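Local coordinates for peptidoglycan-recognition protein SA (Drosophila melanogaster, PDB 1SXR) that binds peptidoglycan of Gram-positive bacteria as a secreted pattern recognition receptor and thereby activates the Toll pathway of innate immunity, at residues V38-T43 with Y145-G150; E47-L52 with G81-V86; D117-D122 with L161-E166. All blocks are in the same frame, centred on the assembly; numbering follows the deposited sequence. Where two conformers were deposited one is given.

Contact 1 (V38-T43 with Y145-G150); sequences VVIHHT and YALIAG
V38 has the broadest contact with strand 145-149, using its main chain and both of its methyls. V38 N donates to A146 O at 2.8 Å, and V38 O receives I148 N at 2.8 Å through a nearly straight N-H (170°). I40 repeats the pattern two residues on: I40 N reaches I148 O at 2.8 Å, lying in the carbonyl plane, and I40 O accepts G150 N at 3.0 Å. I148 thus spends both main-chain polar atoms on this neighbour, one on V38 and one on I40.

With CG1 of V38 anti to its main-chain nitrogen (chi1 174°), that methyl meets L147 CD1 at 3.6 Å, while the other, V38 CG2, meets Y145 CD1 at 3.7 Å. L147 CD1 also touches I40 CG1 at 3.8 Å, so one methyl spans two alternate residues. On the other face of the sheet I148 CG1 approaches V39 CG2 at 4.1 Å. The V38-I40 face is covered by L132 of helix 122-137 and I167 of helix 161-167. The bond ladder and the 26° between strand directions define a parallel beta pair, at the edge of the central mixed sheet of the peptidoglycan-recognition, amidase-type fold.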
loop_
_atom_site.group_PDB
_atom_site.type_symbol
_atom_site.label_atom_id
_atom_site.label_comp_id
_atom_site.label_asym_id
_atom_site.label_seq_id
_atom_site.Cartn_x
_atom_site.Cartn_y
_atom_site.Cartn_z
ATOM N N VAL A 38 1.112 -5.181 -7.856
ATOM C CA VAL A 38 1.283 -4.623 -6.506
ATOM C C VAL A 38 2.153 -3.381 -6.650
ATOM O O VAL A 38 3.221 -3.430 -7.261
ATOM C CB VAL A 38 1.984 -5.632 -5.595
ATOM C CG1 VAL A 38 2.293 -5.013 -4.246
ATOM C CG2 VAL A 38 1.124 -6.875 -5.449
ATOM N N VAL A 39 1.685 -2.253 -6.113
ATOM C CA VAL A 39 2.427 -0.998 -6.203
ATOM C C VAL A 39 2.932 -0.613 -4.811
ATOM O O VAL A 39 2.131 -0.497 -3.870
ATOM C CB VAL A 39 1.561 0.163 -6.711
ATOM C CG1 VAL A 39 2.486 1.371 -7.007
ATOM C CG2 VAL A 39 0.765 -0.290 -7.958
ATOM N N ILE A 40 4.241 -0.399 -4.676
ATOM C CA ILE A 40 4.822 -0.032 -3.383
ATOM C C ILE A 40 5.002 1.486 -3.287
ATOM O O ILE A 40 5.487 2.144 -4.220
ATOM C CB ILE A 40 6.207 -0.721 -3.169
ATOM C CG1 ILE A 40 6.107 -2.249 -3.271
ATOM C CG2 ILE A 40 6.787 -0.321 -1.802
ATOM C CD1 ILE A 40 5.050 -2.843 -2.374
ATOM N N HIS A 41 4.589 2.007 -2.134
ATOM C CA HIS A 41 4.623 3.441 -1.826
ATOM C C HIS A 41 5.224 3.645 -0.446
ATOM O O HIS A 41 5.364 2.714 0.337
ATOM C CB HIS A 41 3.195 3.999 -1.812
ATOM C CG HIS A 41 2.674 4.328 -3.169
ATOM N ND1 HIS A 41 3.106 5.429 -3.875
ATOM C CD2 HIS A 41 1.752 3.707 -3.955
ATOM C CE1 HIS A 41 2.475 5.479 -5.038
ATOM N NE2 HIS A 41 1.649 4.443 -5.113
ATOM N N HIS A 42 5.583 4.892 -0.155
ATOM C CA HIS A 42 5.764 5.319 1.234
ATOM C C HIS A 42 4.821 6.456 1.525
ATOM O O HIS A 42 4.336 7.094 0.585
ATOM C CB HIS A 42 7.236 5.631 1.577
ATOM C CG HIS A 42 7.827 6.902 0.999
ATOM N ND1 HIS A 42 7.255 7.679 0.012
ATOM C CD2 HIS A 42 9.035 7.461 1.260
ATOM C CE1 HIS A 42 8.082 8.671 -0.298
ATOM N NE2 HIS A 42 9.160 8.560 0.455
ATOM N N THR A 43 4.532 6.703 2.812
ATOM C CA THR A 43 3.558 7.745 3.139
ATOM C C THR A 43 4.177 9.118 3.318
ATOM O O THR A 43 3.446 10.112 3.335
ATOM C CB THR A 43 2.789 7.448 4.423
ATOM O OG1 THR A 43 3.699 7.318 5.516
ATOM C CG2 THR A 43 2.071 6.071 4.331
ATOM N N TYR A 145 2.104 -12.277 -10.093
ATOM C CA TYR A 145 1.886 -10.831 -10.007
ATOM C C TYR A 145 3.161 -10.057 -10.279
ATOM O O TYR A 145 4.267 -10.551 -10.025
ATOM C CB TYR A 145 1.319 -10.433 -8.635
ATOM C CG TYR A 145 2.286 -10.566 -7.496
ATOM C CD1 TYR A 145 3.141 -9.523 -7.161
ATOM C CD2 TYR A 145 2.365 -11.737 -6.757
ATOM C CE1 TYR A 145 4.038 -9.639 -6.110
ATOM C CE2 TYR A 145 3.252 -11.861 -5.705
ATOM C CZ TYR A 145 4.095 -10.822 -5.392
ATOM O OH TYR A 145 4.995 -10.971 -4.353
ATOM N N ALA A 146 2.997 -8.839 -10.796
ATOM C CA ALA A 146 4.119 -7.907 -10.993
ATOM C C ALA A 146 4.193 -6.937 -9.811
ATOM O O ALA A 146 3.166 -6.389 -9.412
ATOM C CB ALA A 146 3.949 -7.131 -12.268
ATOM N N LEU A 147 5.398 -6.744 -9.288
ATOM C CA LEU A 147 5.671 -5.785 -8.213
ATOM C C LEU A 147 6.322 -4.546 -8.811
ATOM O O LEU A 147 7.344 -4.637 -9.508
ATOM C CB LEU A 147 6.621 -6.417 -7.184
ATOM C CG LEU A 147 6.993 -5.537 -5.982
ATOM C CD1 LEU A 147 5.818 -5.554 -5.021
ATOM C CD2 LEU A 147 8.256 -6.034 -5.283
ATOM N N ILE A 148 5.761 -3.375 -8.543
ATOM C CA ILE A 148 6.382 -2.139 -9.023
ATOM C C ILE A 148 6.365 -1.057 -7.950
ATOM O O ILE A 148 5.585 -1.124 -7.009
ATOM C CB ILE A 148 5.673 -1.581 -10.278
ATOM C CG1 ILE A 148 4.186 -1.324 -9.994
ATOM C CG2 ILE A 148 5.755 -2.569 -11.440
ATOM C CD1 ILE A 148 3.491 -0.616 -11.159
ATOM N N ALA A 149 7.266 -0.091 -8.119
ATOM C CA ALA A 149 7.270 1.150 -7.340
ATOM C C ALA A 149 6.362 2.206 -7.965
ATOM O O ALA A 149 6.265 2.339 -9.184
ATOM C CB ALA A 149 8.696 1.705 -7.247
ATOM N N GLY A 150 5.721 3.005 -7.122
ATOM C CA GLY A 150 4.905 4.094 -7.639
ATOM C C GLY A 150 5.620 4.949 -8.669
ATOM O O GLY A 150 5.035 5.344 -9.671
#

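Contact 2 (E47-L52 with G81-V86); sequences ECSGLL and GNDGIV
N82 faces the loop E47-S49 and supplies every direct hydrogen bond between the two segments, all of them weak. Its backbone donor, N82 N, lies 3.4 Å from C48 O. Its amide nitrogen has two candidate acceptors: N82 ND2 is 3.3 Å from S49 OG and 3.4 Å from E47 OE2. Because N82 and S49 were each deposited in two conformers, these side-chain bonds describe one arrangement and are less certain than the backbone one. The carboxylate of E47 stands steeply against the amide, their planes 73° apart, and its other oxygen, OE1, has a stronger partner in K118.

G50 N is satisfied by water 1 at 3.2 Å, and the same water weakly accepts from D83 N. D83 OD2 also comes near G50 N, but the angle is too poor for a bond. At the apolar end I85 CD1 packs loosely on CB of L51, in helix 50-67, at 4.3 Å and lies beside the backbone of G50.

Within the partner segment, G84 N donates to G81 O at 2.9 Å and G81 N to I85 O at 3.0 Å. With a type I turn over G81-G84 and a positive phi at G84 (87°), this is a classic type I turn with a G1 beta bulge. It closes the hairpin between strands 78-80 and 86-88, against the loop tied down by the C48-C54 disulfide.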
loop_
_atom_site.group_PDB
_atom_site.type_symbol
_atom_site.label_atom_id
_atom_site.label_comp_id
_atom_site.label_asym_id
_atom_site.label_seq_id
_atom_site.Cartn_x
_atom_site.Cartn_y
_atom_site.Cartn_z
ATOM N N GLU A 47 5.256 8.506 10.541
ATOM C CA GLU A 47 6.033 7.388 11.109
ATOM C C GLU A 47 5.540 7.045 12.523
ATOM O O GLU A 47 5.245 7.935 13.304
ATOM C CB GLU A 47 7.553 7.668 11.092
ATOM C CG GLU A 47 8.402 6.488 11.578
ATOM C CD GLU A 47 9.907 6.642 11.346
ATOM O OE1 GLU A 47 10.317 7.133 10.271
ATOM O OE2 GLU A 47 10.683 6.248 12.253
ATOM N N CYS A 48 5.390 5.759 12.809
ATOM C CA CYS A 48 4.775 5.334 14.062
ATOM C C CYS A 48 5.113 3.872 14.352
ATOM O O CYS A 48 5.379 3.089 13.438
ATOM C CB CYS A 48 3.263 5.577 13.991
ATOM S SG CYS A 48 2.407 4.693 12.660
ATOM N N SER A 49 5.119 3.508 15.630
ATOM C CA SER A 49 5.426 2.146 16.034
ATOM C C SER A 49 4.268 1.633 16.876
ATOM O O SER A 49 3.979 2.165 17.960
ATOM C CB SER A 49 6.702 2.094 16.873
ATOM O OG SER A 49 7.806 2.695 16.209
ATOM N N GLY A 50 3.596 0.627 16.351
ATOM C CA GLY A 50 2.586 -0.065 17.109
ATOM C C GLY A 50 1.226 0.567 16.957
ATOM O O GLY A 50 1.095 1.756 16.675
ATOM N N LEU A 51 0.217 -0.249 17.205
ATOM C CA LEU A 51 -1.160 0.174 16.986
ATOM C C LEU A 51 -1.545 1.389 17.826
ATOM O O LEU A 51 -2.243 2.271 17.344
ATOM C CB LEU A 51 -2.100 -0.999 17.279
ATOM C CG LEU A 51 -3.613 -0.800 17.176
ATOM C CD1 LEU A 51 -4.045 -0.339 15.811
ATOM C CD2 LEU A 51 -4.365 -2.089 17.614
ATOM N N LEU A 52 -1.115 1.443 19.087
ATOM C CA LEU A 52 -1.525 2.557 19.928
ATOM C C LEU A 52 -1.170 3.902 19.299
ATOM O O LEU A 52 -1.984 4.816 19.269
ATOM C CB LEU A 52 -0.891 2.455 21.310
ATOM C CG LEU A 52 -1.725 1.708 22.341
ATOM C CD1 LEU A 52 -1.238 2.079 23.710
ATOM C CD2 LEU A 52 -3.232 2.015 22.205
ATOM N N GLY A 81 3.518 -0.505 9.392
ATOM C CA GLY A 81 4.259 0.302 10.357
ATOM C C GLY A 81 5.601 -0.302 10.758
ATOM O O GLY A 81 5.953 -1.385 10.297
ATOM N N ASN A 82 6.322 0.427 11.623
ATOM C CA ASN A 82 7.696 0.115 12.014
ATOM C C ASN A 82 7.782 -1.217 12.752
ATOM O O ASN A 82 8.824 -1.900 12.688
ATOM C CB ASN A 82 8.239 1.162 12.990
ATOM C CG ASN A 82 8.629 2.457 12.347
ATOM O OD1 ASN A 82 8.640 2.589 11.136
ATOM N ND2 ASN A 82 8.941 3.449 13.184
ATOM N N ASP A 83 6.720 -1.558 13.493
ATOM C CA ASP A 83 6.696 -2.823 14.261
ATOM C C ASP A 83 6.280 -3.987 13.372
ATOM O O ASP A 83 6.179 -5.120 13.833
ATOM C CB ASP A 83 5.715 -2.757 15.441
ATOM C CG ASP A 83 6.248 -1.968 16.632
ATOM O OD1 ASP A 83 7.392 -1.452 16.549
ATOM O OD2 ASP A 83 5.591 -1.826 17.696
ATOM N N GLY A 84 6.001 -3.717 12.098
ATOM C CA GLY A 84 5.628 -4.788 11.190
ATOM C C GLY A 84 4.146 -5.106 11.182
ATOM O O GLY A 84 3.740 -6.105 10.572
ATOM N N ILE A 85 3.335 -4.272 11.830
ATOM C CA ILE A 85 1.886 -4.435 11.765
ATOM C C ILE A 85 1.384 -4.002 10.397
ATOM O O ILE A 85 1.797 -2.960 9.856
ATOM C CB ILE A 85 1.186 -3.624 12.840
ATOM C CG1 ILE A 85 1.546 -4.161 14.220
ATOM C CG2 ILE A 85 -0.348 -3.621 12.632
ATOM C CD1 ILE A 85 0.952 -3.339 15.315
ATOM N N VAL A 86 0.488 -4.811 9.848
ATOM C CA VAL A 86 -0.169 -4.486 8.594
ATOM C C VAL A 86 -1.530 -3.910 8.916
ATOM O O VAL A 86 -2.337 -4.564 9.574
ATOM C CB VAL A 86 -0.332 -5.739 7.714
ATOM C CG1 VAL A 86 -1.142 -5.408 6.457
ATOM C CG2 VAL A 86 1.053 -6.315 7.335
HETATM O O HOH W 1 3.424 -0.825 13.463
#

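Contact 3 (D117-D122 with L161-E166); sequences DKLPSD and LTLYNE
The loop from D117 to P120 passes alongside helix 161-167, from T162 to E166, with CA atoms 5.5 Å apart for D117 and T162 and 5.6 Å apart for L119 and L163. This is loop-on-helix packing in the amidase-type fold: the connection from strand 106-111 to helix 122-137 rests on the C-terminal helix, and S121 N-caps the helix that follows. No hydrogen bond was found between the two segments themselves, which meet by van der Waals contact; the bonds of T162 to V116, just upstream, add polar hold.

T162 points both of its branches at the loop backbone. T162 OG1 lies 3.5 Å from D117 C while bonding to V116 O, just before the segment. T162 CG2, anti to the main-chain nitrogen (chi1 -67° for OG1), sits 3.6 Å from K118 C. Replacing T162 by an alanine removes both branches and would probably leave V116 O with one partner fewer and a gap against the K118 carbonyl.

L119 reaches over the same turn, crossing the side chains of T162 and E166 at about a right angle. Its CD2 is the most engaged atom: L119 CD2 is 3.4 Å from T162 O, which also accepts the helical bond from E166 N, and 3.6 Å from E166 CB. The E166 chain bends at chi2 (68°), and its carboxylate oxygen OE2 bonds to W170 NE1, so the acid end is engaged within the C-terminal region while E166 CB packs against L119 CD2.

Deeper in, P120 meets L163, and F111 and F115 touch both. The proline ring and the leucine fork cross at about a right angle, and each methyl has a ring carbon near it: L163 CD1 is 3.8 Å from P120 CD, and L163 CD2 is 3.9 Å from P120 CG.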
loop_
_atom_site.group_PDB
_atom_site.type_symbol
_atom_site.label_atom_id
_atom_site.label_comp_id
_atom_site.label_asym_id
_atom_site.label_seq_id
_atom_site.Cartn_x
_atom_site.Cartn_y
_atom_site.Cartn_z
ATOM N N ASP A 117 15.968 8.007 2.217
ATOM C CA ASP A 117 17.372 7.904 2.693
ATOM C C ASP A 117 17.637 6.731 3.645
ATOM O O ASP A 117 18.774 6.552 4.120
ATOM C CB ASP A 117 17.802 9.192 3.431
ATOM C CG ASP A 117 17.901 10.415 2.525
ATOM O OD1 ASP A 117 18.378 10.291 1.380
ATOM O OD2 ASP A 117 17.549 11.571 2.896
ATOM N N LYS A 118 16.609 5.937 3.945
ATOM C CA LYS A 118 16.757 4.787 4.822
ATOM C C LYS A 118 15.711 3.760 4.444
ATOM O O LYS A 118 14.785 4.075 3.700
ATOM C CB LYS A 118 16.532 5.201 6.280
ATOM C CG LYS A 118 15.094 5.676 6.565
ATOM C CD LYS A 118 14.872 6.108 8.009
ATOM C CE LYS A 118 13.367 6.326 8.267
ATOM N NZ LYS A 118 13.094 7.052 9.537
ATOM N N LEU A 119 15.849 2.557 4.985
ATOM C CA LEU A 119 14.882 1.494 4.734
ATOM C C LEU A 119 13.889 1.393 5.876
ATOM O O LEU A 119 14.186 1.798 7.009
ATOM C CB LEU A 119 15.597 0.148 4.601
ATOM C CG LEU A 119 16.391 -0.149 3.341
ATOM C CD1 LEU A 119 17.016 -1.523 3.483
ATOM C CD2 LEU A 119 15.483 -0.095 2.118
ATOM N N PRO A 120 12.706 0.836 5.602
ATOM C CA PRO A 120 11.817 0.420 6.682
ATOM C C PRO A 120 12.519 -0.610 7.567
ATOM O O PRO A 120 13.513 -1.218 7.141
ATOM C CB PRO A 120 10.640 -0.230 5.941
ATOM C CG PRO A 120 10.651 0.448 4.590
ATOM C CD PRO A 120 12.141 0.566 4.267
ATOM N N SER A 121 11.978 -0.821 8.757
ATOM C CA SER A 121 12.527 -1.822 9.691
ATOM C C SER A 121 12.518 -3.224 9.092
ATOM O O SER A 121 11.757 -3.519 8.168
ATOM C CB SER A 121 11.701 -1.847 10.960
ATOM O OG SER A 121 10.426 -2.440 10.716
ATOM N N ASP A 122 13.343 -4.115 9.628
ATOM C CA ASP A 122 13.309 -5.485 9.153
ATOM C C ASP A 122 11.914 -6.071 9.313
ATOM O O ASP A 122 11.438 -6.815 8.439
ATOM C CB ASP A 122 14.303 -6.341 9.942
ATOM C CG ASP A 122 15.740 -6.131 9.507
ATOM O OD1 ASP A 122 15.995 -5.407 8.520
ATOM O OD2 ASP A 122 16.682 -6.666 10.113
ATOM N N LEU A 161 13.938 6.617 -2.893
ATOM C CA LEU A 161 15.025 5.924 -3.607
ATOM C C LEU A 161 15.608 4.725 -2.869
ATOM O O LEU A 161 15.845 3.685 -3.468
ATOM C CB LEU A 161 16.158 6.897 -3.924
ATOM C CG LEU A 161 17.278 6.304 -4.785
ATOM C CD1 LEU A 161 16.697 5.705 -6.059
ATOM C CD2 LEU A 161 18.324 7.379 -5.109
ATOM N N THR A 162 15.852 4.864 -1.574
ATOM C CA THR A 162 16.459 3.766 -0.817
ATOM C C THR A 162 15.552 2.535 -0.783
ATOM O O THR A 162 15.989 1.387 -0.930
ATOM C CB THR A 162 16.828 4.220 0.587
ATOM O OG1 THR A 162 17.883 5.196 0.492
ATOM C CG2 THR A 162 17.453 3.071 1.372
ATOM N N LEU A 163 14.264 2.780 -0.609
ATOM C CA LEU A 163 13.327 1.675 -0.594
ATOM C C LEU A 163 13.108 1.081 -2.005
ATOM O O LEU A 163 12.976 -0.133 -2.166
ATOM C CB LEU A 163 12.022 2.122 0.063
ATOM C CG LEU A 163 10.867 1.110 0.120
ATOM C CD1 LEU A 163 11.289 -0.262 0.651
ATOM C CD2 LEU A 163 9.732 1.688 0.967
ATOM N N TYR A 164 13.093 1.940 -3.019
ATOM C CA TYR A 164 12.973 1.504 -4.406
ATOM C C TYR A 164 14.126 0.575 -4.740
ATOM O O TYR A 164 13.913 -0.476 -5.355
ATOM C CB TYR A 164 12.965 2.690 -5.344
ATOM C CG TYR A 164 12.866 2.323 -6.808
ATOM C CD1 TYR A 164 12.086 1.258 -7.237
ATOM C CD2 TYR A 164 13.528 3.071 -7.764
ATOM C CE1 TYR A 164 11.994 0.936 -8.598
ATOM C CE2 TYR A 164 13.437 2.759 -9.120
ATOM C CZ TYR A 164 12.667 1.693 -9.520
ATOM O OH TYR A 164 12.586 1.392 -10.859
ATOM N N ASN A 165 15.339 0.951 -4.320
ATOM C CA ASN A 165 16.493 0.091 -4.572
ATOM C C ASN A 165 16.346 -1.283 -3.938
ATOM O O ASN A 165 16.785 -2.279 -4.517
ATOM C CB ASN A 165 17.800 0.759 -4.138
ATOM C CG ASN A 165 18.190 1.899 -5.047
ATOM O OD1 ASN A 165 17.765 1.958 -6.202
ATOM N ND2 ASN A 165 19.000 2.833 -4.527
ATOM N N GLU A 166 15.740 -1.342 -2.754
ATOM C CA GLU A 166 15.460 -2.610 -2.095
ATOM C C GLU A 166 14.442 -3.460 -2.868
ATOM O O GLU A 166 14.709 -4.626 -3.151
ATOM C CB GLU A 166 15.033 -2.387 -0.630
ATOM C CG GLU A 166 14.499 -3.606 0.115
ATOM C CD GLU A 166 15.547 -4.689 0.379
ATOM O OE1 GLU A 166 16.758 -4.378 0.453
ATOM O OE2 GLU A 166 15.157 -5.864 0.525
#

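Overall arrangement
From the N terminus, strand 35-42 opens the long loop that contact 1 closes by pairing it with strand 145-149. Contact 2 opens and closes within that loop, joining the segment that leads into helix 50-67 to the hairpin between strands 78-80 and 86-88. Contact 3 begins inside it too, at 117-122, but closes only at 161-166, so contacts 1 and 3 cross; contacts 2 and 3 run in series. Contact 1 touches contact 3 where A149 CB packs on Y164 CD1, at 3.4 Å. Contacts 2 and 3 are joined by the E47-K118 salt bridge and a probable N82 O to S121 OG bond. Together they tie the sheet, the hairpin, the disulfide loop and the C-terminal helix.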